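Local coordinates for protein anti-H(O) lectin 1 (Ulex europaeus, PDB 1FX5) that binds L-fucose as a calcium- and manganese-containing legume lectin that recognises the O(H) blood-group determinant, at residues 70-75 with 170-175. Numbering follows the deposited sequence.
Sequences TSFSFF and VEIIYE
The carbonyl oxygen of Thr-70 takes the amide of Ile-172 at 2.9 Å (N to O) in an almost straight bond, 176° at the hydrogen, and also meets a CA-H of Glu-171. Thr-70 N returns a bond to Ile-172 O. Two residues along, Phe-72 and Val-170 form a second hydrogen-bonded pair of the antiparallel strands: Val-170 N reaches Phe-72 O at 2.9 Å, whereas Phe-72 N to Val-170 O is longer, 3.2 Å, with the donor tilted from the carbonyl plane. That same Val-170 oxygen lies 3.1 Å from CA of Ser-71, which with Glu-171 makes the non-hydrogen-bonded pair in between.

Thr-70, Phe-72, Val-170 and Ile-172 all point to one face of the sheet, Ser-71 and Glu-171 to the other. On the Phe-72 face the phenylalanine ring, with CG held between backbone N and carbonyl carbon (chi1 60°), lies alongside Val-170, whose CB sits over the ring face, offset toward the rim, 4.0 Å from the Phe-72 ring centroid, a CH-pi contact. Val-170 CG1 touches Phe-72 CZ, while Val-170 CG2 meets Phe-74 CE2 at 3.8 Å, in the plane of that ring at its edge. Thr-70 CG2 lies beside Ile-172 CB at 3.7 Å; the Thr-70 hydroxyl, OG1, is hydrogen-bonded to Tyr-232 O and Trp-231 NE1.

Phe-91 of strand 88-94 touches Thr-70 and Ile-172, and Phe-214 stacks edge-to-face on Phe-72, as expected between the facing sheets of the legume-lectin sandwich. Backbone bonds thus fix the strand register, while Val-170, under the face of one phenylalanine and at the edge of another, joins this back-sheet pair to the hydrophobic core.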
# COMPACT_ATOMS: atom_id res chain seq x y z
N THR A 70 5.85 -5.43 -13.40
CA THR A 70 4.41 -5.60 -13.18
C THR A 70 3.89 -6.54 -14.28
O THR A 70 4.45 -6.61 -15.39
CB THR A 70 3.66 -4.24 -13.24
OG1 THR A 70 2.34 -4.38 -12.72
CG2 THR A 70 3.57 -3.71 -14.66
N SER A 71 2.87 -7.33 -13.94
CA SER A 71 2.28 -8.25 -14.90
C SER A 71 0.78 -8.34 -14.62
O SER A 71 0.35 -8.23 -13.46
CB SER A 71 2.95 -9.63 -14.83
OG SER A 71 2.85 -10.18 -13.54
N PHE A 72 -0.00 -8.51 -15.68
CA PHE A 72 -1.45 -8.62 -15.58
C PHE A 72 -2.03 -9.22 -16.86
O PHE A 72 -1.38 -9.22 -17.93
CB PHE A 72 -2.09 -7.24 -15.31
CG PHE A 72 -1.81 -6.20 -16.37
CD1 PHE A 72 -2.66 -6.06 -17.46
CD2 PHE A 72 -0.69 -5.39 -16.30
CE1 PHE A 72 -2.39 -5.13 -18.47
CE2 PHE A 72 -0.41 -4.46 -17.30
CZ PHE A 72 -1.26 -4.33 -18.39
N SER A 73 -3.24 -9.76 -16.76
CA SER A 73 -3.94 -10.36 -17.89
C SER A 73 -5.19 -9.51 -18.14
O SER A 73 -5.85 -9.07 -17.18
CB SER A 73 -4.35 -11.80 -17.56
OG SER A 73 -3.20 -12.61 -17.38
N PHE A 74 -5.54 -9.30 -19.40
CA PHE A 74 -6.72 -8.50 -19.70
C PHE A 74 -7.46 -9.05 -20.95
O PHE A 74 -6.96 -9.95 -21.64
CB PHE A 74 -6.29 -7.02 -19.91
CG PHE A 74 -5.75 -6.72 -21.30
CD1 PHE A 74 -6.59 -6.30 -22.32
CD2 PHE A 74 -4.40 -6.86 -21.58
CE1 PHE A 74 -6.10 -6.03 -23.60
CE2 PHE A 74 -3.90 -6.59 -22.85
CZ PHE A 74 -4.76 -6.18 -23.86
N PHE A 75 -8.68 -8.59 -21.16
CA PHE A 75 -9.47 -9.00 -22.32
C PHE A 75 -10.44 -7.86 -22.62
O PHE A 75 -10.67 -6.99 -21.77
CB PHE A 75 -10.15 -10.38 -22.13
CG PHE A 75 -11.29 -10.38 -21.15
CD1 PHE A 75 -11.06 -10.49 -19.78
CD2 PHE A 75 -12.60 -10.29 -21.60
CE1 PHE A 75 -12.12 -10.51 -18.88
CE2 PHE A 75 -13.66 -10.31 -20.70
CZ PHE A 75 -13.41 -10.42 -19.33
N VAL A 170 0.40 -9.63 -20.12
CA VAL A 170 1.34 -8.51 -20.27
C VAL A 170 2.42 -8.45 -19.18
O VAL A 170 2.19 -8.76 -18.00
CB VAL A 170 0.57 -7.14 -20.24
CG1 VAL A 170 1.54 -5.94 -20.32
CG2 VAL A 170 -0.46 -7.09 -21.35
N GLU A 171 3.61 -8.04 -19.59
CA GLU A 171 4.71 -7.92 -18.65
C GLU A 171 5.47 -6.63 -18.98
O GLU A 171 5.89 -6.42 -20.13
CB GLU A 171 5.63 -9.12 -18.72
CG GLU A 171 6.63 -9.09 -17.60
CD GLU A 171 7.49 -10.33 -17.57
OE1 GLU A 171 6.97 -11.42 -17.92
OE2 GLU A 171 8.68 -10.21 -17.20
N ILE A 172 5.61 -5.77 -17.96
CA ILE A 172 6.31 -4.48 -18.10
C ILE A 172 7.44 -4.41 -17.08
O ILE A 172 7.23 -4.63 -15.87
CB ILE A 172 5.33 -3.28 -17.89
CG1 ILE A 172 4.16 -3.41 -18.87
CG2 ILE A 172 6.04 -1.95 -18.17
CD1 ILE A 172 3.06 -2.39 -18.66
N ILE A 173 8.62 -4.03 -17.54
CA ILE A 173 9.80 -3.94 -16.67
C ILE A 173 10.62 -2.65 -16.80
O ILE A 173 10.83 -2.13 -17.92
CB ILE A 173 10.79 -5.10 -17.04
CG1 ILE A 173 10.14 -6.46 -16.81
CG2 ILE A 173 12.10 -5.00 -16.25
CD1 ILE A 173 10.84 -7.57 -17.57
N TYR A 174 11.03 -2.08 -15.68
CA TYR A 174 11.84 -0.88 -15.74
C TYR A 174 13.12 -1.26 -15.00
O TYR A 174 13.07 -1.64 -13.82
CB TYR A 174 11.19 0.35 -15.12
CG TYR A 174 12.05 1.61 -15.29
CD1 TYR A 174 12.23 2.20 -16.54
CD2 TYR A 174 12.72 2.17 -14.21
CE1 TYR A 174 13.06 3.31 -16.72
CE2 TYR A 174 13.55 3.29 -14.37
CZ TYR A 174 13.72 3.85 -15.61
OH TYR A 174 14.57 4.94 -15.75
N GLU A 175 14.24 -1.28 -15.71
CA GLU A 175 15.53 -1.62 -15.11
C GLU A 175 16.27 -0.28 -14.94
O GLU A 175 16.75 0.29 -15.92
CB GLU A 175 16.32 -2.54 -16.02
CG GLU A 175 17.65 -2.89 -15.41
CD GLU A 175 18.63 -3.44 -16.43
OE1 GLU A 175 19.58 -2.72 -16.79
OE2 GLU A 175 18.43 -4.60 -16.87